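PDB 3IR9: peptide chain release factor subunit 1 from Methanosarcina mazei, which probably directs the termination of translation at the stop codons UAA, UAG and UGA, and is represented here by its C-terminal domain. Local coordinates for residues 52-57 and 156-161; 64-69 and 134-139; 75-80 and 90-95. All blocks are in the same frame, centred on the assembly; numbering follows the deposited sequence. Where two conformers were deposited one is given.

Contact 1 of 3, residues 52-57 and 156-161; sequences SQVRAN and IAAILR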
ATOM      1  N   SER A  52      17.349  -9.553 -21.029  1.00 56.95           N
ATOM      2  CA  SER A  52      18.489  -9.568 -21.945  1.00 79.34           C
ATOM      3  C   SER A  52      18.208  -8.772 -23.224  1.00 51.65           C
ATOM      4  O   SER A  52      19.014  -7.926 -23.625  1.00 49.76           O
ATOM      5  CB  SER A  52      18.909 -11.003 -22.281  1.00 65.82           C
ATOM      6  OG  SER A  52      20.237 -11.051 -22.790  1.00 84.96           O
ATOM      7  N   GLN A  53      17.051  -9.026 -23.839  1.00144.36           N
ATOM      8  CA  GLN A  53      16.697  -8.404 -25.119  1.00 52.41           C
ATOM      9  C   GLN A  53      16.457  -6.899 -25.010  1.00 71.25           C
ATOM     10  O   GLN A  53      16.870  -6.129 -25.874  1.00 49.10           O
ATOM     11  CB  GLN A  53      15.468  -9.079 -25.735  1.00 71.01           C
ATOM     12  CG  GLN A  53      15.273  -8.770 -27.224  1.00 44.06           C
ATOM     13  CD  GLN A  53      13.865  -9.079 -27.705  1.00 49.40           C
ATOM     14  OE1 GLN A  53      12.933  -9.154 -26.909  1.00106.65           O
ATOM     15  NE2 GLN A  53      13.707  -9.251 -29.012  1.00 44.11           N
ATOM     16  N   VAL A  54      15.773  -6.480 -23.954  1.00 42.63           N
ATOM     17  CA  VAL A  54      15.520  -5.066 -23.760  1.00 34.60           C
ATOM     18  C   VAL A  54      16.785  -4.317 -23.320  1.00 44.87           C
ATOM     19  O   VAL A  54      16.977  -3.157 -23.684  1.00 48.48           O
ATOM     20  CB  VAL A  54      14.354  -4.840 -22.789  1.00 30.75           C
ATOM     21  CG1 VAL A  54      14.343  -3.403 -22.284  1.00 55.68           C
ATOM     22  CG2 VAL A  54      13.042  -5.179 -23.477  1.00 37.86           C
ATOM     23  N   ARG A  55      17.663  -4.984 -22.573  1.00 75.36           N
ATOM     24  CA  ARG A  55      18.900  -4.341 -22.114  1.00 30.43           C
ATOM     25  C   ARG A  55      19.755  -3.850 -23.275  1.00 49.59           C
ATOM     26  O   ARG A  55      20.198  -2.703 -23.282  1.00 68.28           O
ATOM     27  CB  ARG A  55      19.741  -5.260 -21.210  1.00 38.72           C
ATOM     28  CG  ARG A  55      21.009  -4.578 -20.699  1.00 42.49           C
ATOM     29  CD  ARG A  55      21.809  -5.423 -19.716  1.00 63.33           C
ATOM     30  NE  ARG A  55      21.214  -5.469 -18.382  1.00 54.40           N
ATOM     31  CZ  ARG A  55      20.528  -6.506 -17.909  1.00110.53           C
ATOM     32  NH1 ARG A  55      20.024  -6.475 -16.684  1.00 52.94           N
ATOM     33  NH2 ARG A  55      20.346  -7.581 -18.663  1.00 47.25           N
ATOM     34  N   ALA A  56      19.972  -4.724 -24.254  1.00 48.93           N
ATOM     35  CA  ALA A  56      20.842  -4.431 -25.392  1.00 65.80           C
ATOM     36  C   ALA A  56      20.339  -3.280 -26.267  1.00106.91           C
ATOM     37  O   ALA A  56      21.122  -2.591 -26.926  1.00 45.22           O
ATOM     38  CB  ALA A  56      21.049  -5.688 -26.232  1.00 42.86           C
ATOM     39  N   ASN A  57      19.029  -3.078 -26.279  1.00 63.81           N
ATOM     40  CA  ASN A  57      18.456  -2.005 -27.069  1.00 37.48           C
ATOM     41  C   ASN A  57      18.665  -0.665 -26.383  1.00 57.47           C
ATOM     42  O   ASN A  57      18.955   0.338 -27.036  1.00 42.94           O
ATOM     43  CB  ASN A  57      16.980  -2.273 -27.343  1.00 52.27           C
ATOM     44  CG  ASN A  57      16.775  -3.342 -28.403  1.00 47.16           C
ATOM     45  OD1 ASN A  57      16.346  -4.457 -28.105  1.00 51.26           O
ATOM     46  ND2 ASN A  57      17.101  -3.009 -29.646  1.00 41.60           N
ATOM     47  N   ILE A 156       9.365  -6.856 -18.310  1.00123.42           N
ATOM     48  CA  ILE A 156      10.216  -5.860 -18.948  1.00 53.48           C
ATOM     49  C   ILE A 156       9.976  -5.904 -20.452  1.00 41.58           C
ATOM     50  O   ILE A 156      10.387  -6.845 -21.124  1.00 63.46           O
ATOM     51  CB  ILE A 156      11.709  -6.159 -18.714  1.00 89.76           C
ATOM     52  CG1 ILE A 156      12.041  -6.193 -17.222  1.00 51.84           C
ATOM     53  CG2 ILE A 156      12.580  -5.147 -19.449  1.00 66.92           C
ATOM     54  CD1 ILE A 156      13.520  -6.386 -16.938  1.00 74.38           C
ATOM     55  N   ALA A 157       9.306  -4.896 -20.987  1.00 46.37           N
ATOM     56  CA  ALA A 157       9.044  -4.856 -22.416  1.00 56.49           C
ATOM     57  C   ALA A 157       9.524  -3.533 -22.981  1.00 73.92           C
ATOM     58  O   ALA A 157      10.075  -2.706 -22.259  1.00 55.41           O
ATOM     59  CB  ALA A 157       7.568  -5.048 -22.687  1.00 52.47           C
ATOM     60  N   ALA A 158       9.317  -3.332 -24.275  1.00 85.61           N
ATOM     61  CA  ALA A 158       9.690  -2.075 -24.904  1.00 79.49           C
ATOM     62  C   ALA A 158       9.172  -1.964 -26.331  1.00 61.30           C
ATOM     63  O   ALA A 158       9.189  -2.931 -27.093  1.00 73.32           O
ATOM     64  CB  ALA A 158      11.209  -1.877 -24.867  1.00 40.48           C
ATOM     65  N   ILE A 159       8.687  -0.776 -26.671  1.00 65.39           N
ATOM     66  CA  ILE A 159       8.430  -0.420 -28.053  1.00 54.93           C
ATOM     67  C   ILE A 159       9.668   0.313 -28.550  1.00 79.18           C
ATOM     68  O   ILE A 159      10.194   1.198 -27.872  1.00 54.91           O
ATOM     69  CB  ILE A 159       7.199   0.486 -28.176  1.00 74.54           C
ATOM     70  CG1 ILE A 159       5.964  -0.225 -27.619  1.00 53.14           C
ATOM     71  CG2 ILE A 159       6.992   0.901 -29.622  1.00 69.85           C
ATOM     72  CD1 ILE A 159       4.802   0.707 -27.344  1.00 54.84           C
ATOM     73  N   LEU A 160      10.145  -0.067 -29.727  1.00 54.50           N
ATOM     74  CA  LEU A 160      11.386   0.485 -30.245  1.00 44.23           C
ATOM     75  C   LEU A 160      11.126   1.628 -31.223  1.00 50.35           C
ATOM     76  O   LEU A 160      10.028   1.761 -31.765  1.00 54.36           O
ATOM     77  CB  LEU A 160      12.215  -0.617 -30.913  1.00 45.65           C
ATOM     78  CG  LEU A 160      12.262  -1.947 -30.160  1.00 54.66           C
ATOM     79  CD1 LEU A 160      13.165  -2.951 -30.867  1.00 51.30           C
ATOM     80  CD2 LEU A 160      12.711  -1.722 -28.724  1.00 69.73           C
ATOM     81  N   ARG A 161      12.143   2.457 -31.430  1.00 67.47           N
ATOM     82  CA  ARG A 161      12.071   3.546 -32.397  1.00 56.54           C
ATOM     83  C   ARG A 161      12.220   2.999 -33.811  1.00 42.95           C
ATOM     84  O   ARG A 161      11.594   3.490 -34.753  1.00 71.60           O
ATOM     85  CB  ARG A 161      13.157   4.584 -32.109  1.00 54.09           C
ATOM     86  CG  ARG A 161      12.894   5.439 -30.878  1.00 91.02           C
ATOM     87  CD  ARG A 161      14.163   6.107 -30.373  1.00 36.65           C
ATOM     88  NE  ARG A 161      13.889   7.051 -29.292  1.00137.61           N
ATOM     89  CZ  ARG A 161      14.774   7.414 -28.369  1.00 36.97           C
ATOM     90  NH1 ARG A 161      16.000   6.910 -28.385  1.00 47.04           N
ATOM     91  NH2 ARG A 161      14.428   8.283 -27.429  1.00 43.59           N
TER

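Contact 2 of 3, residues 64-69 and 134-139; sequences DVLLLS and AKVVFV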
ATOM      1  N   ASP A  64      12.196   3.606 -27.590  1.00 52.89           N
ATOM      2  CA  ASP A  64      11.282   4.735 -27.541  1.00 45.44           C
ATOM      3  C   ASP A  64      10.494   4.721 -26.238  1.00 80.66           C
ATOM      4  O   ASP A  64      10.429   5.737 -25.541  1.00 48.04           O
ATOM      5  CB  ASP A  64      10.320   4.708 -28.730  1.00127.34           C
ATOM      6  CG  ASP A  64       9.465   5.955 -28.809  1.00 99.09           C
ATOM      7  OD1 ASP A  64       9.907   7.008 -28.295  1.00 50.61           O
ATOM      8  OD2 ASP A  64       8.357   5.879 -29.382  1.00 85.83           O
ATOM      9  N   VAL A  65       9.904   3.567 -25.922  1.00129.99           N
ATOM     10  CA  VAL A  65       9.124   3.379 -24.696  1.00 39.18           C
ATOM     11  C   VAL A  65       9.577   2.139 -23.916  1.00 44.75           C
ATOM     12  O   VAL A  65       9.669   1.047 -24.476  1.00 71.24           O
ATOM     13  CB  VAL A  65       7.617   3.222 -24.994  1.00 93.01           C
ATOM     14  CG1 VAL A  65       6.843   3.046 -23.702  1.00 44.15           C
ATOM     15  CG2 VAL A  65       7.089   4.414 -25.775  1.00 66.62           C
ATOM     16  N   LEU A  66       9.849   2.313 -22.623  1.00 59.07           N
ATOM     17  CA  LEU A  66      10.291   1.211 -21.766  1.00 46.34           C
ATOM     18  C   LEU A  66       9.200   0.769 -20.793  1.00 50.85           C
ATOM     19  O   LEU A  66       8.610   1.595 -20.099  1.00 69.35           O
ATOM     20  CB  LEU A  66      11.545   1.614 -20.990  1.00 52.04           C
ATOM     21  CG  LEU A  66      12.079   0.640 -19.939  1.00 48.06           C
ATOM     22  CD1 LEU A  66      12.522  -0.688 -20.565  1.00 35.37           C
ATOM     23  CD2 LEU A  66      13.217   1.294 -19.164  1.00 34.25           C
ATOM     24  N   LEU A  67       8.938  -0.534 -20.738  1.00 51.21           N
ATOM     25  CA  LEU A  67       7.905  -1.068 -19.852  1.00 39.96           C
ATOM     26  C   LEU A  67       8.463  -2.003 -18.769  1.00 33.06           C
ATOM     27  O   LEU A  67       9.131  -2.992 -19.068  1.00 63.13           O
ATOM     28  CB  LEU A  67       6.804  -1.768 -20.658  1.00 59.13           C
ATOM     29  CG  LEU A  67       6.074  -0.900 -21.690  1.00 70.09           C
ATOM     30  CD1 LEU A  67       6.671  -1.081 -23.078  1.00 60.09           C
ATOM     31  CD2 LEU A  67       4.591  -1.223 -21.721  1.00 45.51           C
ATOM     32  N   LEU A  68       8.176  -1.672 -17.512  1.00 78.96           N
ATOM     33  CA  LEU A  68       8.633  -2.442 -16.354  1.00 52.61           C
ATOM     34  C   LEU A  68       7.447  -2.773 -15.435  1.00 63.04           C
ATOM     35  O   LEU A  68       6.643  -1.896 -15.120  1.00 81.90           O
ATOM     36  CB  LEU A  68       9.699  -1.650 -15.579  1.00 57.80           C
ATOM     37  CG  LEU A  68      10.800  -0.934 -16.379  1.00 45.63           C
ATOM     38  CD1 LEU A  68      11.747  -0.160 -15.475  1.00 52.11           C
ATOM     39  CD2 LEU A  68      11.583  -1.917 -17.241  1.00149.71           C
ATOM     40  N   SER A  69       7.323  -4.030 -15.014  1.00 64.56           N
ATOM     41  CA  SER A  69       6.240  -4.407 -14.104  1.00 83.20           C
ATOM     42  C   SER A  69       6.499  -3.859 -12.707  1.00 57.53           C
ATOM     43  O   SER A  69       7.645  -3.666 -12.306  1.00 99.74           O
ATOM     44  CB  SER A  69       6.052  -5.927 -14.043  1.00 73.93           C
ATOM     45  OG  SER A  69       4.858  -6.272 -13.355  1.00 63.30           O
ATOM     46  N   ALA A 134      14.529   7.689 -23.761  1.00 63.16           N
ATOM     47  CA  ALA A 134      13.429   6.742 -23.748  1.00 57.37           C
ATOM     48  C   ALA A 134      12.404   7.193 -22.711  1.00 90.55           C
ATOM     49  O   ALA A 134      12.763   7.764 -21.674  1.00 53.37           O
ATOM     50  CB  ALA A 134      13.933   5.330 -23.435  1.00 44.18           C
ATOM     51  N   LYS A 135      11.130   6.952 -23.007  1.00 61.10           N
ATOM     52  CA  LYS A 135      10.050   7.211 -22.057  1.00 65.13           C
ATOM     53  C   LYS A 135       9.897   6.033 -21.082  1.00 69.59           C
ATOM     54  O   LYS A 135       9.861   4.872 -21.496  1.00 67.64           O
ATOM     55  CB  LYS A 135       8.733   7.497 -22.796  1.00 70.38           C
ATOM     56  CG  LYS A 135       8.680   8.862 -23.498  1.00183.55           C
ATOM     57  CD  LYS A 135       7.347   9.097 -24.219  1.00127.84           C
ATOM     58  CE  LYS A 135       7.467   8.896 -25.724  1.00 66.17           C
ATOM     59  NZ  LYS A 135       8.187  10.023 -26.386  1.00 76.50           N
ATOM     60  N   VAL A 136       9.814   6.337 -19.789  1.00127.56           N
ATOM     61  CA  VAL A 136       9.746   5.301 -18.756  1.00 86.58           C
ATOM     62  C   VAL A 136       8.334   5.133 -18.176  1.00 62.86           C
ATOM     63  O   VAL A 136       7.810   6.039 -17.524  1.00 45.79           O
ATOM     64  CB  VAL A 136      10.740   5.587 -17.607  1.00138.95           C
ATOM     65  CG1 VAL A 136      10.964   4.330 -16.779  1.00 75.02           C
ATOM     66  CG2 VAL A 136      12.062   6.103 -18.160  1.00103.25           C
ATOM     67  N   VAL A 137       7.737   3.966 -18.423  1.00 40.34           N
ATOM     68  CA  VAL A 137       6.394   3.632 -17.939  1.00 56.15           C
ATOM     69  C   VAL A 137       6.405   2.428 -16.993  1.00143.58           C
ATOM     70  O   VAL A 137       7.075   1.429 -17.256  1.00 64.14           O
ATOM     71  CB  VAL A 137       5.444   3.293 -19.105  1.00 47.32           C
ATOM     72  CG1 VAL A 137       4.170   2.645 -18.574  1.00 67.45           C
ATOM     73  CG2 VAL A 137       5.126   4.537 -19.918  1.00 53.07           C
ATOM     74  N   PHE A 138       5.651   2.522 -15.898  1.00102.79           N
ATOM     75  CA  PHE A 138       5.539   1.418 -14.949  1.00 71.59           C
ATOM     76  C   PHE A 138       4.179   0.744 -15.056  1.00 48.43           C
ATOM     77  O   PHE A 138       3.209   1.364 -15.489  1.00146.72           O
ATOM     78  CB  PHE A 138       5.787   1.906 -13.524  1.00 61.39           C
ATOM     79  CG  PHE A 138       7.167   2.463 -13.310  1.00 84.55           C
ATOM     80  CD1 PHE A 138       8.226   1.628 -12.984  1.00106.52           C
ATOM     81  CD2 PHE A 138       7.406   3.822 -13.439  1.00 43.33           C
ATOM     82  CE1 PHE A 138       9.504   2.142 -12.786  1.00 45.17           C
ATOM     83  CE2 PHE A 138       8.679   4.343 -13.245  1.00105.34           C
ATOM     84  CZ  PHE A 138       9.728   3.502 -12.918  1.00 64.57           C
ATOM     85  N   VAL A 139       4.106  -0.525 -14.671  1.00 54.23           N
ATOM     86  CA  VAL A 139       2.872  -1.277 -14.837  1.00 45.48           C
ATOM     87  C   VAL A 139       2.532  -2.114 -13.608  1.00 96.90           C
ATOM     88  O   VAL A 139       3.136  -3.159 -13.371  1.00109.92           O
ATOM     89  CB  VAL A 139       2.924  -2.185 -16.082  1.00 70.67           C
ATOM     90  CG1 VAL A 139       1.673  -3.011 -16.167  1.00 62.96           C
ATOM     91  CG2 VAL A 139       3.089  -1.359 -17.344  1.00 45.95           C
TER

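Contact 3 of 3, residues 75-80 and 90-95; sequences ERVTTK and WTRRWK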
ATOM      1  N   GLU A  75      17.960  -7.916  -8.764  1.00 75.54           N
ATOM      2  CA  GLU A  75      19.064  -6.963  -8.818  1.00 61.80           C
ATOM      3  C   GLU A  75      20.105  -7.360  -9.858  1.00 57.86           C
ATOM      4  O   GLU A  75      20.248  -8.533 -10.203  1.00 64.00           O
ATOM      5  CB  GLU A  75      19.763  -6.850  -7.461  1.00 60.95           C
ATOM      6  CG  GLU A  75      18.897  -7.135  -6.258  1.00 67.43           C
ATOM      7  CD  GLU A  75      19.703  -7.126  -4.976  1.00 73.38           C
ATOM      8  OE1 GLU A  75      20.062  -8.217  -4.483  1.00 81.63           O
ATOM      9  OE2 GLU A  75      20.000  -6.021  -4.475  1.00169.00           O
ATOM     10  N   ARG A  76      20.850  -6.373 -10.336  1.00 58.10           N
ATOM     11  CA  ARG A  76      21.957  -6.620 -11.246  1.00 44.68           C
ATOM     12  C   ARG A  76      23.282  -6.537 -10.493  1.00 81.18           C
ATOM     13  O   ARG A  76      23.629  -5.504  -9.920  1.00 54.65           O
ATOM     14  CB  ARG A  76      21.934  -5.618 -12.402  1.00 91.90           C
ATOM     15  CG  ARG A  76      23.016  -5.827 -13.450  1.00 48.06           C
ATOM     16  CD  ARG A  76      22.913  -7.208 -14.077  1.00108.53           C
ATOM     17  NE  ARG A  76      23.653  -7.274 -15.330  1.00 53.14           N
ATOM     18  CZ  ARG A  76      23.593  -8.286 -16.185  1.00 49.20           C
ATOM     19  NH1 ARG A  76      22.829  -9.341 -15.932  1.00 43.92           N
ATOM     20  NH2 ARG A  76      24.302  -8.235 -17.299  1.00 68.14           N
ATOM     21  N   VAL A  77      24.024  -7.633 -10.497  1.00 52.66           N
ATOM     22  CA  VAL A  77      25.267  -7.702  -9.747  1.00 47.57           C
ATOM     23  C   VAL A  77      26.487  -7.587 -10.657  1.00 41.13           C
ATOM     24  O   VAL A  77      26.690  -8.397 -11.561  1.00 41.29           O
ATOM     25  CB  VAL A  77      25.356  -9.018  -8.948  1.00 43.21           C
ATOM     26  CG1 VAL A  77      26.531  -8.970  -7.990  1.00 66.56           C
ATOM     27  CG2 VAL A  77      24.050  -9.278  -8.203  1.00 36.02           C
ATOM     28  N   THR A  78      27.305  -6.571 -10.419  1.00 56.44           N
ATOM     29  CA  THR A  78      28.579  -6.475 -11.114  1.00 72.37           C
ATOM     30  C   THR A  78      29.684  -7.017 -10.217  1.00 76.62           C
ATOM     31  O   THR A  78      29.690  -6.790  -9.005  1.00 52.12           O
ATOM     32  CB  THR A  78      28.916  -5.029 -11.531  1.00 71.57           C
ATOM     33  OG1 THR A  78      27.915  -4.535 -12.430  1.00 77.89           O
ATOM     34  CG2 THR A  78      30.275  -4.972 -12.207  1.00 55.48           C
ATOM     35  N   THR A  79      30.610  -7.750 -10.820  1.00 55.37           N
ATOM     36  CA  THR A  79      31.777  -8.237 -10.105  1.00 71.95           C
ATOM     37  C   THR A  79      33.034  -7.958 -10.942  1.00 52.93           C
ATOM     38  O   THR A  79      32.977  -7.928 -12.172  1.00 59.68           O
ATOM     39  CB  THR A  79      31.642  -9.746  -9.764  1.00 81.70           C
ATOM     40  OG1 THR A  79      31.866 -10.536 -10.938  1.00149.25           O
ATOM     41  CG2 THR A  79      30.249 -10.055  -9.220  1.00 71.44           C
ATOM     42  N   LYS A  80      34.161  -7.733 -10.277  1.00 48.74           N
ATOM     43  CA  LYS A  80      35.405  -7.449 -10.981  1.00 53.33           C
ATOM     44  C   LYS A  80      36.623  -8.051 -10.270  1.00 59.47           C
ATOM     45  O   LYS A  80      36.695  -8.078  -9.041  1.00 51.20           O
ATOM     46  CB  LYS A  80      35.588  -5.941 -11.161  1.00130.57           C
ATOM     47  CG  LYS A  80      34.413  -5.247 -11.831  1.00 60.40           C
ATOM     48  CD  LYS A  80      34.676  -3.761 -11.942  1.00 80.49           C
ATOM     49  CE  LYS A  80      33.404  -3.002 -12.251  1.00 45.10           C
ATOM     50  NZ  LYS A  80      33.594  -1.538 -12.066  1.00 89.75           N
ATOM     51  N   TRP A  90      25.399  -9.988 -13.941  1.00 50.31           N
ATOM     52  CA  TRP A  90      24.310 -10.943 -14.032  1.00 80.09           C
ATOM     53  C   TRP A  90      23.185 -10.485 -13.131  1.00 50.41           C
ATOM     54  O   TRP A  90      23.387  -9.692 -12.213  1.00 61.14           O
ATOM     55  CB  TRP A  90      24.773 -12.358 -13.664  1.00 59.47           C
ATOM     56  CG  TRP A  90      25.480 -12.450 -12.348  1.00 47.56           C
ATOM     57  CD1 TRP A  90      26.742 -12.018 -12.062  1.00 53.25           C
ATOM     58  CD2 TRP A  90      24.967 -13.021 -11.139  1.00 63.08           C
ATOM     59  NE1 TRP A  90      27.046 -12.277 -10.745  1.00107.19           N
ATOM     60  CE2 TRP A  90      25.973 -12.893 -10.157  1.00 65.51           C
ATOM     61  CE3 TRP A  90      23.751 -13.622 -10.791  1.00 77.98           C
ATOM     62  CZ2 TRP A  90      25.800 -13.345  -8.846  1.00 53.24           C
ATOM     63  CZ3 TRP A  90      23.583 -14.073  -9.489  1.00 92.01           C
ATOM     64  CH2 TRP A  90      24.602 -13.929  -8.532  1.00 70.16           C
ATOM     65  N   THR A  91      21.989 -10.974 -13.402  1.00 60.67           N
ATOM     66  CA  THR A  91      20.852 -10.565 -12.611  1.00 56.71           C
ATOM     67  C   THR A  91      20.395 -11.691 -11.701  1.00 59.66           C
ATOM     68  O   THR A  91      20.206 -12.830 -12.133  1.00 66.96           O
ATOM     69  CB  THR A  91      19.702 -10.079 -13.498  1.00 43.50           C
ATOM     70  OG1 THR A  91      20.100  -8.872 -14.158  1.00 76.85           O
ATOM     71  CG2 THR A  91      18.464  -9.803 -12.659  1.00 37.65           C
ATOM     72  N   ARG A  92      20.237 -11.360 -10.427  1.00 86.01           N
ATOM     73  CA  ARG A  92      19.774 -12.320  -9.443  1.00 88.31           C
ATOM     74  C   ARG A  92      18.499 -11.806  -8.798  1.00 95.31           C
ATOM     75  O   ARG A  92      18.381 -10.620  -8.484  1.00143.60           O
ATOM     76  CB  ARG A  92      20.859 -12.591  -8.390  1.00101.02           C
ATOM     77  CG  ARG A  92      21.022 -11.516  -7.319  1.00 70.36           C
ATOM     78  CD  ARG A  92      20.399 -11.952  -5.998  1.00112.09           C
ATOM     79  NE  ARG A  92      21.248 -12.903  -5.285  1.00 99.81           N
ATOM     80  CZ  ARG A  92      21.816 -12.660  -4.108  1.00129.48           C
ATOM     81  NH1 ARG A  92      22.579 -13.582  -3.533  1.00 59.53           N
ATOM     82  NH2 ARG A  92      21.613 -11.498  -3.502  1.00108.51           N
ATOM     83  N   ARG A  93      17.534 -12.700  -8.633  1.00 69.03           N
ATOM     84  CA  ARG A  93      16.302 -12.377  -7.932  1.00111.09           C
ATOM     85  C   ARG A  93      16.638 -12.159  -6.463  1.00 52.40           C
ATOM     86  O   ARG A  93      17.203 -13.047  -5.828  1.00 70.03           O
ATOM     87  CB  ARG A  93      15.322 -13.538  -8.071  1.00 58.42           C
ATOM     88  CG  ARG A  93      13.912 -13.240  -7.605  1.00107.61           C
ATOM     89  CD  ARG A  93      13.194 -14.536  -7.293  1.00 96.72           C
ATOM     90  NE  ARG A  93      13.648 -15.618  -8.165  1.00 74.80           N
ATOM     91  CZ  ARG A  93      12.925 -16.150  -9.143  1.00126.06           C
ATOM     92  NH1 ARG A  93      11.697 -15.709  -9.380  1.00125.77           N
ATOM     93  NH2 ARG A  93      13.429 -17.131  -9.880  1.00104.09           N
ATOM     94  N   TRP A  94      16.311 -10.989  -5.915  1.00 69.82           N
ATOM     95  CA  TRP A  94      16.621 -10.707  -4.514  0.60102.58           C
ATOM     96  C   TRP A  94      15.768 -11.532  -3.556  1.00187.12           C
ATOM     97  O   TRP A  94      14.586 -11.777  -3.806  1.00160.74           O
ATOM     98  CB  TRP A  94      16.473  -9.219  -4.183  0.60 72.99           C
ATOM     99  CG  TRP A  94      16.416  -8.953  -2.692  0.61106.45           C
ATOM    100  CD1 TRP A  94      15.312  -8.614  -1.962  0.59145.47           C
ATOM    101  CD2 TRP A  94      17.508  -9.018  -1.757  0.65170.37           C
ATOM    102  NE1 TRP A  94      15.646  -8.459  -0.633  0.59156.73           N
ATOM    103  CE2 TRP A  94      16.986  -8.701  -0.481  0.63167.76           C
ATOM    104  CE3 TRP A  94      18.872  -9.310  -1.873  0.73166.76           C
ATOM    105  CZ2 TRP A  94      17.783  -8.669   0.666  0.65120.15           C
ATOM    106  CZ3 TRP A  94      19.661  -9.277  -0.729  0.77108.76           C
ATOM    107  CH2 TRP A  94      19.113  -8.960   0.521  0.75 54.62           C
ATOM    108  N   LYS A  95      16.391 -11.953  -2.460  1.00153.62           N
ATOM    109  CA  LYS A  95      15.734 -12.683  -1.383  1.00106.51           C
ATOM    110  C   LYS A  95      16.365 -12.197  -0.073  1.00165.92           C
ATOM    111  O   LYS A  95      17.420 -11.562  -0.102  1.00133.27           O
ATOM    112  CB  LYS A  95      15.920 -14.194  -1.560  1.00123.23           C
ATOM    113  CG  LYS A  95      15.136 -14.805  -2.728  1.00 58.50           C
ATOM    114  CD  LYS A  95      13.637 -14.727  -2.497  1.00117.18           C
ATOM    115  CE  LYS A  95      13.232 -15.468  -1.230  1.00 95.82           C
ATOM    116  NZ  LYS A  95      11.769 -15.377  -0.970  1.00 75.11           N
TER

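Contact 1 of 3, residues 52-57 and 156-161
V54 looks down from helix 51-58 onto the start of strand 156-160, and its two methyls divide the work. CG1 stands anti to the backbone N (chi1 164°) and meets I156 at CG2, the short branch of the isoleucine, with V54 CG1 3.8 Å from I156 CG2. The two side chains cross at a slant, and V54 CB is as near to that same methyl. The other branch, V54 CG2, reaches further along the strand: it sits 3.9 Å from the carbonyl carbon C of A157 and 4.0 Å from A158 CB. One valine therefore spans three successive residues, resting on backbone in the middle and on side chains at each end. This fits the alternation of a strand, since I156, A158 and L160 turn their CB atoms toward the helix while A157 turns its own away, to F36 of helix 10-41. The strand lies inside a mixed sheet, between 47-49 and 63-69, with helices on both faces: the alpha/beta sandwich of eRF1 domain 3, the part that in eukaryotic relatives binds the GTPase partner. One turn after V54, N57 faces the same way and crosses L160 at about a right angle, the end of its side chain near the leucine. Both residues also touch A48 of strand 47-49. The axes of 52-57 and 156-160 run 44° apart and come within 8.1 Å of each other. I156 also packs against I121 and F125 of helix 121-131.

Contact 2 of 3, residues 64-69 and 134-139
L66 is gripped from both ends: its N donates to K135 O at 2.8 Å, almost straight at 171°, and its O accepts from V137 N at 3.0 Å. K135 N in turn gives a 2.9 Å bond to D64 O. L68 repeats the pattern less evenly, with a weak bond from L68 N to V137 O and a bent one, 132° at the hydrogen, from V139 N to L68 O at 2.9 Å. This is parallel pairing, each bonded residue reaching the two that flank its opposite number. Where it begins, D64 and V65 form a classic beta bulge against I159. There the K135 chain, bent near its end, lies alongside D64, but the salt bridge is long, 4.0 Å from D64 OD1 to K135 NZ. Apolar contacts are looser: L68 CD1 comes 4.2 Å from F138 CE1, the two side chains side by side, and V65 CG1 is 4.4 Å from V137 CG2. Helix 121-131 packs its A129 on L66 and V136, while helix 10-41 lies over V137 and V139. Y4 of the second subunit touches V65 and V137, and strand 156-160 borders 63-69 on its other edge.

Contact 3 of 3, residues 75-80 and 90-95
R76 crosses T91 at about a right angle. R76 CB passes T91 OG1 at 4.1 Å. CG stands anti to the backbone N (chi1 -177°), near W90 O, and the bend at chi2 then swings the chain over the partner strand, which brings R76 CD 3.1 Å from W90 O. NE and CZ lie near the backbone N of W90, which sits over one face of the guanidinium, with NH2 farther off. At the tip, NH1 points to T91 OG1, but it is crowded against W90 in the model, so this bond is doubtful and the placing of the group less sure. NH1 also has a long, weak ion pair with E51, the firmer partner of the T91 hydroxyl. An alanine here is likely to lose the packing of the arm across W90 and T91 and the weak pairing with E51, which would keep T91 and R55. The opposite face of the hairpin carries V77, W90 and R92. V77 CB sits over the indole in a CH-pi contact, 4.3 Å from the centroid of the W90 five-membered ring, while T79 CG2 approaches the ring edge. V77 CG2 also meets R92 CG at 3.9 Å. In the plane of the R92 guanidinium, E75 OE1 makes a long salt bridge to NH2. Backbone hydrogen bonds from E75 N to R92 O and from R92 N to E75 O are both 2.8 Å. Strand 75-81 is the middle of a three-stranded antiparallel sheet, flanked by 87-92 and 113-120. The zinc ion bound by C81, C84, C106 and C109 lies beyond T79, and I121 of helix 121-131 packs against R76 and T91.

How the contacts relate
Contacts 1 and 2 belong to one sheet, whose neighbouring strands 156-160 and 63-69 are probably bonded from A157 N to L67 O and from I159 N to V65 O. Contact 1 is wholly buried helix-on-sheet packing, almost all apolar. Contact 2 is parallel strand pairing, mostly buried but reaching the surface at K135 and F138 on an edge strand, with a charged pair at one end. Contact 3 lies in the separate zinc-bearing sheet, its centre about 21 Å from that of contact 2; it is also strand pairing, but antiparallel and partly buried, with arginines, a glutamate and tryptophan on its faces. It meets contact 1 where R55 lies against R76 and T91. Along the chain, contact 3 nests within contact 2, and contact 2 within contact 1.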